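Local coordinates for BF1531-like N-terminal domain-containing protein (Bacteroides fragilis, PDB 3SLR) that is of unknown function but carries a magnesium-binding phosphatase-like domain beside an FkbH-type N-terminal domain and may hydrolyse ester bonds, at residues I124-P129 / F169-A174. Numbering follows the deposited sequence.
Sequences IYYNYP and FICNLA
Asn127 reaches across to the start of helix 173-180 and bonds there with both ends of its amide. Its CG sits between the backbone N and the carbonyl carbon (chi1 63°), which swings the amide toward Asn172 and Ala174. OD1 accepts from Ala174 N at 2.9 Å in a nearly straight bond (168°), while ND2 gives a hydrogen to Asn172 OD1 at 3.0 Å, the two amide planes being turned 69° apart. Asparagine suits this place because one short side chain offers an acceptor to a first-turn N-H and a donor to the N-cap residue; Asn172 OD1 in turn caps Gly175 N. Leu173 CG meets Pro129 CG at 3.7 Å, the side chains passing at a slant; the puckered proline ring offers leucine a rigid apolar surface. Cys171 rests its CB 3.6 Å from Tyr126 CD2, and its small, polarisable thiol suits the ring edge, a sulfur-aromatic contact. Cys171 O accepts from opposite faces: Leu173 N closes an inverse gamma turn centred on Asn172, and Asn127 N comes across from the other segment at 3.3 Å. Upstream, hydrogen bonds Tyr125 N to Phe169 O and Cys171 N to Tyr125 O pair the parallel strands. Strand 168-171 edges the five-stranded sheet of the FkbH-type domain, consistent with the SGNH-hydrolase clan; helix 203-217 covers the face bearing Ile124, Tyr126 and Phe169, Tyr126 OH bonding Thr210 there, while Tyr128 packs against helix 147-164.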
ATOM      1  N   ILE A 124      12.193   7.681   2.059  1.00 15.49           N
ATOM      2  CA  ILE A 124      11.328   6.672   1.462  1.00 13.56           C
ATOM      3  C   ILE A 124      12.030   6.141   0.211  1.00 12.94           C
ATOM      4  O   ILE A 124      12.387   6.904  -0.692  1.00 13.66           O
ATOM      5  CB  ILE A 124       9.951   7.247   1.107  1.00 14.85           C
ATOM      6  CG1 ILE A 124       9.258   7.771   2.369  1.00 16.69           C
ATOM      7  CG2 ILE A 124       9.099   6.169   0.452  1.00 13.74           C
ATOM      8  CD1 ILE A 124       8.022   8.584   2.081  1.00 18.00           C
ATOM      9  N   TYR A 125      12.226   4.829   0.166  1.00 13.64           N
ATOM     10  CA  TYR A 125      13.100   4.228  -0.830  1.00 13.42           C
ATOM     11  C   TYR A 125      12.349   3.119  -1.553  1.00 14.04           C
ATOM     12  O   TYR A 125      11.906   2.157  -0.919  1.00 14.16           O
ATOM     13  CB  TYR A 125      14.355   3.668  -0.141  1.00 13.06           C
ATOM     14  CG  TYR A 125      15.460   3.246  -1.098  1.00 14.37           C
ATOM     15  CD1 TYR A 125      15.454   1.995  -1.680  1.00 14.94           C
ATOM     16  CD2 TYR A 125      16.509   4.105  -1.406  1.00 14.14           C
ATOM     17  CE1 TYR A 125      16.456   1.604  -2.561  1.00 17.19           C
ATOM     18  CE2 TYR A 125      17.520   3.729  -2.283  1.00 15.91           C
ATOM     19  CZ  TYR A 125      17.482   2.477  -2.859  1.00 15.64           C
ATOM     20  OH  TYR A 125      18.473   2.095  -3.720  1.00 15.72           O
ATOM     21  N   TYR A 126      12.167   3.265  -2.869  1.00 13.80           N
ATOM     22  CA  TYR A 126      11.511   2.217  -3.657  1.00 14.78           C
ATOM     23  C   TYR A 126      12.431   1.017  -3.797  1.00 13.10           C
ATOM     24  O   TYR A 126      13.566   1.167  -4.228  1.00 13.69           O
ATOM     25  CB  TYR A 126      11.128   2.720  -5.061  1.00 12.79           C
ATOM     26  CG  TYR A 126      10.179   3.896  -5.047  1.00 14.32           C
ATOM     27  CD1 TYR A 126      10.607   5.160  -5.425  1.00 14.01           C
ATOM     28  CD2 TYR A 126       8.852   3.744  -4.632  1.00 16.71           C
ATOM     29  CE1 TYR A 126       9.739   6.244  -5.406  1.00 15.82           C
ATOM     30  CE2 TYR A 126       7.984   4.831  -4.603  1.00 14.92           C
ATOM     31  CZ  TYR A 126       8.432   6.075  -4.994  1.00 15.46           C
ATOM     32  OH  TYR A 126       7.572   7.165  -4.964  1.00 16.19           O
ATOM     33  N   ASN A 127      11.958  -0.170  -3.425  1.00 12.84           N
ATOM     34  CA  ASN A 127      12.741  -1.371  -3.673  1.00 13.01           C
ATOM     35  C   ASN A 127      12.598  -1.805  -5.127  1.00 13.49           C
ATOM     36  O   ASN A 127      12.037  -1.068  -5.949  1.00 13.21           O
ATOM     37  CB  ASN A 127      12.422  -2.505  -2.674  1.00 12.53           C
ATOM     38  CG  ASN A 127      10.991  -3.001  -2.765  1.00 16.81           C
ATOM     39  OD1 ASN A 127      10.190  -2.514  -3.581  1.00 13.76           O
ATOM     40  ND2 ASN A 127      10.654  -3.990  -1.922  1.00 15.63           N
ATOM     41  N   TYR A 128      13.102  -2.991  -5.446  1.00 13.79           N
ATOM     42  CA  TYR A 128      13.403  -3.344  -6.838  1.00 15.28           C
ATOM     43  C   TYR A 128      12.577  -4.510  -7.393  1.00 11.88           C
ATOM     44  O   TYR A 128      12.815  -5.667  -7.046  1.00 14.00           O
ATOM     45  CB  TYR A 128      14.893  -3.700  -6.965  1.00 15.07           C
ATOM     46  CG  TYR A 128      15.858  -2.582  -6.605  1.00 12.44           C
ATOM     47  CD1 TYR A 128      16.306  -2.412  -5.300  1.00 12.95           C
ATOM     48  CD2 TYR A 128      16.342  -1.722  -7.584  1.00 12.67           C
ATOM     49  CE1 TYR A 128      17.199  -1.377  -4.975  1.00 14.73           C
ATOM     50  CE2 TYR A 128      17.242  -0.720  -7.283  1.00 15.10           C
ATOM     51  CZ  TYR A 128      17.664  -0.547  -5.979  1.00 15.42           C
ATOM     52  OH  TYR A 128      18.548   0.471  -5.697  1.00 15.40           O
ATOM     53  N   PRO A 129      11.614  -4.220  -8.286  1.00 12.36           N
ATOM     54  CA  PRO A 129      10.939  -5.349  -8.943  1.00 12.28           C
ATOM     55  C   PRO A 129      11.929  -6.116  -9.812  1.00 12.27           C
ATOM     56  O   PRO A 129      12.770  -5.510 -10.489  1.00 13.96           O
ATOM     57  CB  PRO A 129       9.893  -4.680  -9.845  1.00 13.94           C
ATOM     58  CG  PRO A 129       9.825  -3.229  -9.395  1.00 17.22           C
ATOM     59  CD  PRO A 129      11.154  -2.910  -8.774  1.00 15.37           C
ATOM     60  N   PHE A 169      12.328   4.150   5.338  1.00 13.00           N
ATOM     61  CA  PHE A 169      11.145   3.396   4.948  1.00 13.44           C
ATOM     62  C   PHE A 169      11.241   2.915   3.510  1.00 13.64           C
ATOM     63  O   PHE A 169      11.596   3.675   2.602  1.00 15.83           O
ATOM     64  CB  PHE A 169       9.900   4.265   5.083  1.00 13.33           C
ATOM     65  CG  PHE A 169       9.626   4.699   6.485  1.00 13.61           C
ATOM     66  CD1 PHE A 169      10.330   5.758   7.045  1.00 18.36           C
ATOM     67  CD2 PHE A 169       8.653   4.068   7.241  1.00 15.88           C
ATOM     68  CE1 PHE A 169      10.077   6.157   8.348  1.00 19.47           C
ATOM     69  CE2 PHE A 169       8.395   4.472   8.541  1.00 19.10           C
ATOM     70  CZ  PHE A 169       9.112   5.514   9.089  1.00 17.71           C
ATOM     71  N   ILE A 170      10.906   1.649   3.299  1.00 13.18           N
ATOM     72  CA  ILE A 170      10.780   1.131   1.954  1.00 13.28           C
ATOM     73  C   ILE A 170       9.358   1.380   1.456  1.00 13.30           C
ATOM     74  O   ILE A 170       8.392   1.301   2.232  1.00 15.07           O
ATOM     75  CB  ILE A 170      11.086  -0.381   1.946  1.00 13.10           C
ATOM     76  CG1 ILE A 170      12.586  -0.590   2.206  1.00 15.21           C
ATOM     77  CG2 ILE A 170      10.665  -0.996   0.624  1.00 14.23           C
ATOM     78  CD1 ILE A 170      12.977  -1.967   2.719  1.00 16.09           C
ATOM     79  N   CYS A 171       9.232   1.729   0.182  1.00 11.93           N
ATOM     80  CA  CYS A 171       7.951   1.616  -0.507  1.00 12.01           C
ATOM     81  C   CYS A 171       8.053   0.370  -1.395  1.00 13.84           C
ATOM     82  O   CYS A 171       8.954   0.274  -2.233  1.00 13.82           O
ATOM     83  CB  CYS A 171       7.667   2.851  -1.333  1.00 11.84           C
ATOM     84  SG  CYS A 171       6.074   2.814  -2.200  1.00 16.48           S
ATOM     85  N   ASN A 172       7.137  -0.576  -1.198  1.00 13.07           N
ATOM     86  CA  ASN A 172       7.278  -1.926  -1.759  1.00 12.61           C
ATOM     87  C   ASN A 172       6.880  -2.011  -3.234  1.00 13.12           C
ATOM     88  O   ASN A 172       5.949  -2.734  -3.600  1.00 13.57           O
ATOM     89  CB  ASN A 172       6.468  -2.920  -0.920  1.00 10.51           C
ATOM     90  CG  ASN A 172       6.810  -4.373  -1.231  1.00 13.96           C
ATOM     91  OD1 ASN A 172       7.767  -4.664  -1.948  1.00 14.16           O
ATOM     92  ND2 ASN A 172       6.031  -5.290  -0.678  1.00 15.10           N
ATOM     93  N   LEU A 173       7.603  -1.277  -4.070  1.00 14.69           N
ATOM     94  CA  LEU A 173       7.392  -1.299  -5.518  1.00 10.91           C
ATOM     95  C   LEU A 173       7.445  -2.726  -6.060  1.00 14.43           C
ATOM     96  O   LEU A 173       6.697  -3.081  -6.978  1.00 11.57           O
ATOM     97  CB  LEU A 173       8.438  -0.404  -6.204  1.00 11.06           C
ATOM     98  CG  LEU A 173       8.364  -0.291  -7.723  1.00 15.39           C
ATOM     99  CD1 LEU A 173       6.982   0.160  -8.159  1.00 15.39           C
ATOM    100  CD2 LEU A 173       9.442   0.677  -8.221  1.00 13.45           C
ATOM    101  N   ALA A 174       8.302  -3.555  -5.473  1.00 11.66           N
ATOM    102  CA  ALA A 174       8.438  -4.944  -5.914  1.00 14.59           C
ATOM    103  C   ALA A 174       7.134  -5.723  -5.731  1.00 16.05           C
ATOM    104  O   ALA A 174       6.678  -6.409  -6.650  1.00 14.73           O
ATOM    105  CB  ALA A 174       9.592  -5.640  -5.178  1.00 13.05           C
TER